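Long-range contacts in protein transport protein SEC7 (Saccharomyces cerevisiae, PDB 4OIY), which activates the small GTPase ARF1 at the trans-Golgi network by guanine nucleotide exchange, here represented by its catalytic Sec7 domain: residues E14-F19 with L49-L54; I18-P23 with M56-D61. All coordinates share one frame; numbering follows the deposited sequence.

Contact 1: E14-F19 with L49-L54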
ATOM      1  N   GLU A  14     -11.666  -3.850  22.283  1.00 14.84           N
ATOM      2  CA  GLU A  14     -12.384  -5.102  22.054  1.00 15.58           C
ATOM      3  C   GLU A  14     -12.760  -5.269  20.578  1.00 14.70           C
ATOM      4  O   GLU A  14     -12.591  -6.352  20.023  1.00 14.60           O
ATOM      5  CB  GLU A  14     -13.626  -5.188  22.946  1.00 17.31           C
ATOM      6  CG  GLU A  14     -13.290  -5.414  24.416  1.00 19.42           C
ATOM      7  CD  GLU A  14     -14.497  -5.328  25.341  1.00 21.26           C
ATOM      8  OE1 GLU A  14     -15.488  -4.655  24.993  1.00 23.54           O
ATOM      9  OE2 GLU A  14     -14.448  -5.930  26.439  1.00 24.10           O
ATOM     10  N   CYS A  15     -13.240  -4.199  19.950  1.00 14.29           N
ATOM     11  CA  CYS A  15     -13.591  -4.222  18.520  1.00 14.49           C
ATOM     12  C   CYS A  15     -12.369  -4.436  17.624  1.00 13.17           C
ATOM     13  O   CYS A  15     -12.453  -5.108  16.592  1.00 12.44           O
ATOM     14  CB  CYS A  15     -14.274  -2.919  18.102  1.00 15.56           C
ATOM     15  SG  CYS A  15     -15.964  -2.689  18.703  1.00 20.26           S
ATOM     16  N   ILE A  16     -11.241  -3.848  18.013  1.00 12.05           N
ATOM     17  CA  ILE A  16      -9.988  -4.019  17.277  1.00 11.56           C
ATOM     18  C   ILE A  16      -9.536  -5.480  17.362  1.00 11.45           C
ATOM     19  O   ILE A  16      -9.058  -6.049  16.378  1.00 10.76           O
ATOM     20  CB  ILE A  16      -8.903  -3.050  17.804  1.00 11.59           C
ATOM     21  CG1 ILE A  16      -9.250  -1.623  17.362  1.00 11.56           C
ATOM     22  CG2 ILE A  16      -7.510  -3.448  17.316  1.00 11.72           C
ATOM     23  CD1 ILE A  16      -8.417  -0.542  18.015  1.00 11.91           C
ATOM     24  N   ALA A  17      -9.708  -6.092  18.525  1.00 11.27           N
ATOM     25  CA  ALA A  17      -9.386  -7.512  18.676  1.00 11.36           C
ATOM     26  C   ALA A  17     -10.258  -8.375  17.767  1.00 11.57           C
ATOM     27  O   ALA A  17      -9.760  -9.318  17.137  1.00 11.51           O
ATOM     28  CB  ALA A  17      -9.534  -7.946  20.131  1.00 11.56           C
ATOM     29  N   ILE A  18     -11.545  -8.046  17.681  1.00 11.43           N
ATOM     30  CA  ILE A  18     -12.455  -8.770  16.787  1.00 11.63           C
ATOM     31  C   ILE A  18     -11.981  -8.593  15.347  1.00 11.19           C
ATOM     32  O   ILE A  18     -11.927  -9.561  14.589  1.00 10.98           O
ATOM     33  CB  ILE A  18     -13.917  -8.297  16.944  1.00 12.31           C
ATOM     34  CG1 ILE A  18     -14.436  -8.633  18.344  1.00 13.08           C
ATOM     35  CG2 ILE A  18     -14.815  -8.944  15.896  1.00 12.44           C
ATOM     36  CD1 ILE A  18     -15.719  -7.920  18.699  1.00 13.58           C
ATOM     37  N   PHE A  19     -11.610  -7.371  14.979  1.00 10.60           N
ATOM     38  CA  PHE A  19     -11.140  -7.108  13.612  1.00 10.32           C
ATOM     39  C   PHE A  19      -9.903  -7.929  13.288  1.00 10.12           C
ATOM     40  O   PHE A  19      -9.800  -8.515  12.218  1.00 10.25           O
ATOM     41  CB  PHE A  19     -10.825  -5.625  13.397  1.00 10.34           C
ATOM     42  CG  PHE A  19     -10.291  -5.326  12.021  1.00 10.26           C
ATOM     43  CD1 PHE A  19      -8.932  -5.392  11.747  1.00 10.37           C
ATOM     44  CD2 PHE A  19     -11.160  -5.024  10.992  1.00 10.35           C
ATOM     45  CE1 PHE A  19      -8.458  -5.142  10.468  1.00 10.53           C
ATOM     46  CE2 PHE A  19     -10.693  -4.767   9.717  1.00 10.50           C
ATOM     47  CZ  PHE A  19      -9.340  -4.831   9.451  1.00 10.63           C
ATOM     48  N   LEU A  49      -7.637   3.537   8.285  1.00 14.22           N
ATOM     49  CA  LEU A  49      -6.505   4.472   8.299  1.00 15.29           C
ATOM     50  C   LEU A  49      -6.392   5.309   9.570  1.00 16.79           C
ATOM     51  O   LEU A  49      -5.292   5.726   9.948  1.00 17.49           O
ATOM     52  CB  LEU A  49      -6.576   5.396   7.083  1.00 15.16           C
ATOM     53  CG  LEU A  49      -6.194   4.701   5.772  1.00 14.96           C
ATOM     54  CD1 LEU A  49      -6.653   5.506   4.567  1.00 15.19           C
ATOM     55  CD2 LEU A  49      -4.692   4.453   5.703  1.00 14.99           C
ATOM     56  N   GLU A  50      -7.519   5.547  10.232  1.00 18.16           N
ATOM     57  CA  GLU A  50      -7.555   6.414  11.415  1.00 19.54           C
ATOM     58  C   GLU A  50      -7.260   5.650  12.711  1.00 18.77           C
ATOM     59  O   GLU A  50      -6.811   6.236  13.700  1.00 19.82           O
ATOM     60  CB  GLU A  50      -8.927   7.101  11.517  1.00 21.59           C
ATOM     61  CG  GLU A  50      -9.085   8.419  10.761  1.00 24.03           C
ATOM     62  CD  GLU A  50      -8.589   8.398   9.322  1.00 25.29           C
ATOM     63  OE1 GLU A  50      -9.435   8.397   8.403  1.00 27.59           O
ATOM     64  OE2 GLU A  50      -7.355   8.417   9.100  1.00 28.05           O
ATOM     65  N   THR A  51      -7.496   4.342  12.703  1.00 16.67           N
ATOM     66  CA  THR A  51      -7.494   3.552  13.934  1.00 15.89           C
ATOM     67  C   THR A  51      -6.144   2.901  14.209  1.00 15.92           C
ATOM     68  O   THR A  51      -5.654   2.127  13.397  1.00 15.47           O
ATOM     69  CB  THR A  51      -8.569   2.450  13.865  1.00 15.50           C
ATOM     70  OG1 THR A  51      -9.843   3.031  13.568  1.00 14.86           O
ATOM     71  CG2 THR A  51      -8.657   1.677  15.179  1.00 15.09           C
ATOM     72  N   GLU A  52      -5.564   3.188  15.374  1.00 16.20           N
ATOM     73  CA  GLU A  52      -4.295   2.594  15.773  1.00 16.41           C
ATOM     74  C   GLU A  52      -4.531   1.196  16.314  1.00 15.08           C
ATOM     75  O   GLU A  52      -5.571   0.932  16.889  1.00 14.87           O
ATOM     76  CB  GLU A  52      -3.604   3.452  16.838  1.00 18.55           C
ATOM     77  CG  GLU A  52      -3.130   4.790  16.297  1.00 20.55           C
ATOM     78  CD  GLU A  52      -2.413   5.651  17.322  1.00 22.65           C
ATOM     79  OE1 GLU A  52      -2.010   6.772  16.940  1.00 25.39           O
ATOM     80  OE2 GLU A  52      -2.246   5.227  18.491  1.00 24.06           O
ATOM     81  N   GLY A  53      -3.561   0.305  16.132  1.00 13.96           N
ATOM     82  CA  GLY A  53      -3.624  -1.015  16.735  1.00 13.48           C
ATOM     83  C   GLY A  53      -4.158  -2.111  15.839  1.00 12.57           C
ATOM     84  O   GLY A  53      -4.289  -3.249  16.282  1.00 12.92           O
ATOM     85  N   LEU A  54      -4.478  -1.782  14.585  1.00 12.18           N
ATOM     86  CA  LEU A  54      -4.909  -2.804  13.642  1.00 11.93           C
ATOM     87  C   LEU A  54      -3.689  -3.566  13.152  1.00 11.90           C
ATOM     88  O   LEU A  54      -2.629  -2.977  12.925  1.00 12.26           O
ATOM     89  CB  LEU A  54      -5.674  -2.202  12.463  1.00 11.97           C
ATOM     90  CG  LEU A  54      -6.916  -1.372  12.796  1.00 12.28           C
ATOM     91  CD1 LEU A  54      -7.648  -0.971  11.527  1.00 12.29           C
ATOM     92  CD2 LEU A  54      -7.863  -2.098  13.732  1.00 12.38           C
TER
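In the N-terminal part of the all-helical Sec7 domain, Ile16 of helix 11-21 packs against the linker residues Thr51 to Leu54 that follow helix 41-50. Its beta-branched side chain spreads two arms along the linker. Putting CG2 anti to the backbone N and CG1 beside it (chi1 -72°) sends the long arm to Thr51, where Ile16 CD1 meets Thr51 CG2 tip to tip at 3.6 Å. The same CD1 lies 3.4 Å from Glu52 O, and Ile16 CG2 sits equally near Gly53 O. Leu54 crosses Ile16 at about a right angle, its CD2 3.8 Å from Ile16 CG2, and the same methyl reaches Phe19 CD1, 4.0 Å away, approaching the ring obliquely. Gly53 suits its place because at phi 96° a side chain would strike the preceding carbonyl, and a CB would also point at Ile16. Thr51 turns its methyl to Ile16 while its OG1 is hydrogen-bonded to Trp47 O, in the last turn of helix 41-50. Trimming Ile16 to an alanine is likely to leave the Thr51 methyl without its mate and to open a gap beside Leu54 CD2. This surface contact joins helix 11-21 to the linker; deeper in, Phe19 also touches Leu48 of helix 41-50 and Ala26 of helix 23-32, while Leu54 leans on Trp47 and on Val59 of helix 56-64.

Contact 2: I18-P23 with M56-D61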
ATOM      1  N   ILE A  18     -11.545  -8.046  17.681  1.00 11.43           N
ATOM      2  CA  ILE A  18     -12.455  -8.770  16.787  1.00 11.63           C
ATOM      3  C   ILE A  18     -11.981  -8.593  15.347  1.00 11.19           C
ATOM      4  O   ILE A  18     -11.927  -9.561  14.589  1.00 10.98           O
ATOM      5  CB  ILE A  18     -13.917  -8.297  16.944  1.00 12.31           C
ATOM      6  CG1 ILE A  18     -14.436  -8.633  18.344  1.00 13.08           C
ATOM      7  CG2 ILE A  18     -14.815  -8.944  15.896  1.00 12.44           C
ATOM      8  CD1 ILE A  18     -15.719  -7.920  18.699  1.00 13.58           C
ATOM      9  N   PHE A  19     -11.610  -7.371  14.979  1.00 10.60           N
ATOM     10  CA  PHE A  19     -11.140  -7.108  13.612  1.00 10.32           C
ATOM     11  C   PHE A  19      -9.903  -7.929  13.288  1.00 10.12           C
ATOM     12  O   PHE A  19      -9.800  -8.515  12.218  1.00 10.25           O
ATOM     13  CB  PHE A  19     -10.825  -5.625  13.397  1.00 10.34           C
ATOM     14  CG  PHE A  19     -10.291  -5.326  12.021  1.00 10.26           C
ATOM     15  CD1 PHE A  19      -8.932  -5.392  11.747  1.00 10.37           C
ATOM     16  CD2 PHE A  19     -11.160  -5.024  10.992  1.00 10.35           C
ATOM     17  CE1 PHE A  19      -8.458  -5.142  10.468  1.00 10.53           C
ATOM     18  CE2 PHE A  19     -10.693  -4.767   9.717  1.00 10.50           C
ATOM     19  CZ  PHE A  19      -9.340  -4.831   9.451  1.00 10.63           C
ATOM     20  N   ASN A  20      -8.943  -7.945  14.202  1.00 10.01           N
ATOM     21  CA  ASN A  20      -7.684  -8.629  13.946  1.00 10.40           C
ATOM     22  C   ASN A  20      -7.874 -10.137  13.836  1.00 11.21           C
ATOM     23  O   ASN A  20      -7.094 -10.809  13.166  1.00 11.76           O
ATOM     24  CB  ASN A  20      -6.646  -8.286  15.019  1.00 10.23           C
ATOM     25  CG  ASN A  20      -6.111  -6.871  14.893  1.00 10.04           C
ATOM     26  OD1 ASN A  20      -6.130  -6.272  13.820  1.00 10.13           O
ATOM     27  ND2 ASN A  20      -5.617  -6.328  15.998  1.00  9.94           N
ATOM     28  N   ASN A  21      -8.910 -10.655  14.483  1.00 12.10           N
ATOM     29  CA  ASN A  21      -9.259 -12.066  14.386  1.00 13.34           C
ATOM     30  C   ASN A  21     -10.005 -12.376  13.084  1.00 13.42           C
ATOM     31  O   ASN A  21      -9.728 -13.380  12.424  1.00 13.39           O
ATOM     32  CB  ASN A  21     -10.103 -12.476  15.590  1.00 14.70           C
ATOM     33  CG  ASN A  21     -10.515 -13.933  15.544  1.00 16.59           C
ATOM     34  OD1 ASN A  21      -9.692 -14.836  15.727  1.00 20.34           O
ATOM     35  ND2 ASN A  21     -11.798 -14.171  15.297  1.00 17.84           N
ATOM     36  N   LYS A  22     -10.973 -11.534  12.737  1.00 13.86           N
ATOM     37  CA  LYS A  22     -11.742 -11.731  11.514  1.00 14.54           C
ATOM     38  C   LYS A  22     -12.329 -10.405  11.071  1.00 13.90           C
ATOM     39  O   LYS A  22     -13.383 -10.011  11.552  1.00 13.93           O
ATOM     40  CB  LYS A  22     -12.856 -12.765  11.702  1.00 16.10           C
ATOM     41  CG  LYS A  22     -13.580 -13.073  10.396  1.00 17.94           C
ATOM     42  CD  LYS A  22     -14.180 -14.467  10.330  1.00 19.85           C
ATOM     43  CE  LYS A  22     -13.124 -15.556  10.272  1.00 20.88           C
ATOM     44  NZ  LYS A  22     -11.948 -15.314   9.403  1.00 21.90           N
ATOM     45  N   PRO A  23     -11.643  -9.719  10.150  1.00 13.63           N
ATOM     46  CA  PRO A  23     -12.051  -8.382   9.730  1.00 13.85           C
ATOM     47  C   PRO A  23     -13.528  -8.213   9.376  1.00 15.61           C
ATOM     48  O   PRO A  23     -14.159  -7.271   9.849  1.00 14.90           O
ATOM     49  CB  PRO A  23     -11.150  -8.130   8.519  1.00 13.55           C
ATOM     50  CG  PRO A  23      -9.882  -8.788   8.927  1.00 13.47           C
ATOM     51  CD  PRO A  23     -10.313 -10.057   9.608  1.00 13.42           C
ATOM     52  N   MET A  56      -1.419  -5.071  10.590  1.00 12.22           N
ATOM     53  CA  MET A  56      -1.225  -4.693   9.193  1.00 12.77           C
ATOM     54  C   MET A  56      -1.434  -5.845   8.233  1.00 11.27           C
ATOM     55  O   MET A  56      -1.836  -5.627   7.095  1.00 10.08           O
ATOM     56  CB  MET A  56       0.152  -4.087   8.995  1.00 15.50           C
ATOM     57  CG  MET A  56       0.252  -2.734   9.664  1.00 17.41           C
ATOM     58  SD  MET A  56       1.488  -1.733   8.860  1.00 22.97           S
ATOM     59  CE  MET A  56       2.949  -2.576   9.428  1.00 21.79           C
ATOM     60  N   ALA A  57      -1.157  -7.061   8.687  1.00 10.42           N
ATOM     61  CA  ALA A  57      -1.407  -8.235   7.861  1.00  9.87           C
ATOM     62  C   ALA A  57      -2.897  -8.523   7.754  1.00  9.38           C
ATOM     63  O   ALA A  57      -3.385  -8.873   6.684  1.00  9.17           O
ATOM     64  CB  ALA A  57      -0.663  -9.445   8.392  1.00  9.90           C
ATOM     65  N   ALA A  58      -3.629  -8.357   8.856  1.00  8.87           N
ATOM     66  CA  ALA A  58      -5.071  -8.517   8.810  1.00  8.70           C
ATOM     67  C   ALA A  58      -5.695  -7.470   7.884  1.00  8.45           C
ATOM     68  O   ALA A  58      -6.581  -7.788   7.089  1.00  8.51           O
ATOM     69  CB  ALA A  58      -5.667  -8.425  10.211  1.00  8.65           C
ATOM     70  N   VAL A  59      -5.220  -6.229   7.962  1.00  8.33           N
ATOM     71  CA  VAL A  59      -5.728  -5.162   7.093  1.00  8.47           C
ATOM     72  C   VAL A  59      -5.433  -5.489   5.627  1.00  8.53           C
ATOM     73  O   VAL A  59      -6.307  -5.379   4.773  1.00  8.53           O
ATOM     74  CB  VAL A  59      -5.136  -3.781   7.480  1.00  8.37           C
ATOM     75  CG1 VAL A  59      -5.500  -2.720   6.447  1.00  8.51           C
ATOM     76  CG2 VAL A  59      -5.610  -3.363   8.867  1.00  8.38           C
ATOM     77  N   GLY A  60      -4.199  -5.883   5.332  1.00  8.88           N
ATOM     78  CA  GLY A  60      -3.822  -6.168   3.955  1.00  9.23           C
ATOM     79  C   GLY A  60      -4.621  -7.318   3.378  1.00  9.42           C
ATOM     80  O   GLY A  60      -5.056  -7.277   2.226  1.00  9.84           O
ATOM     81  N   ASP A  61      -4.815  -8.360   4.174  1.00  9.94           N
ATOM     82  CA  ASP A  61      -5.579  -9.513   3.713  1.00 10.34           C
ATOM     83  C   ASP A  61      -7.042  -9.134   3.472  1.00 10.00           C
ATOM     84  O   ASP A  61      -7.646  -9.595   2.510  1.00 10.23           O
ATOM     85  CB  ASP A  61      -5.442 -10.666   4.710  1.00 11.22           C
ATOM     86  CG  ASP A  61      -4.111 -11.412   4.580  1.00 11.97           C
ATOM     87  OD1 ASP A  61      -3.204 -10.964   3.859  1.00 13.16           O
ATOM     88  OD2 ASP A  61      -3.982 -12.486   5.194  1.00 14.56           O
TER
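Phe19 and Val59 make the closest approach between the C-terminal end of helix 11-21 and the first turns of helix 56-64: Val59 CG2 lies 3.7 Å from Phe19 CE1 and a little farther from Phe19 CZ. The methyl comes obliquely to the far rim of the ring. Val59 reaches it with the branch that stands anti to its carbonyl carbon, since chi1 of 171° places CG1 anti to the backbone N instead. Beside it, Ala58 points its single methyl at the other segment, and Ala58 CB rests 4.3 Å from Phe19 CE1 and 4.1 Å from Asn20 O. The small residue suits the spot, for the CA atoms of Asn20 and Ala58 are just 5.8 Å apart, and a bulkier side chain would have little room between the backbones. Pro23 covers part of one face of the Phe19 ring, its CG 4.0 Å above the ring plane and displaced toward the rim. That same CG is 3.9 Å from Ala58 O, so the proline bridges ring and helix by van der Waals contact. Lys22, the first residue to leave helical angles, turns the chain so that Pro23 can fold back over the ring.

In the next shell, Asn20 OD1 lies at the ring edge, in its plane, and accepts a hydrogen bond from Asp55 N. Asp55 in turn uses OD1 to accept a hydrogen bond from Ala58 N, so Asn20 and Asp55 link the end of one helix to the start of the other. Farther out, helix 56-64 meets the loop that follows helix 88-96: Val59 touches Phe99, and Met56 shares a backbone hydrogen bond with Arg100.

Contacts 1 and 2 lie side by side, their centres about 8 Å apart, and both start from helix 11-21. Along the chain, 14-19 and 18-23 overlap at Ile18 and Phe19, and 49-54 is followed almost at once by 56-61. Helix 11-21 therefore packs first against the linker leaving helix 41-50 and then, nearer its C-terminal end, against helix 56-64. Phe19 serves both contacts with different parts of its ring, and Leu54 of one touches Val59 of the other. Asn20 ND2 adds a weak hydrogen bond to Gly53 O. Together the two contacts tie the N-terminal helix to consecutive elements of the Sec7 domain, away from the magnesium-binding residue Asp121.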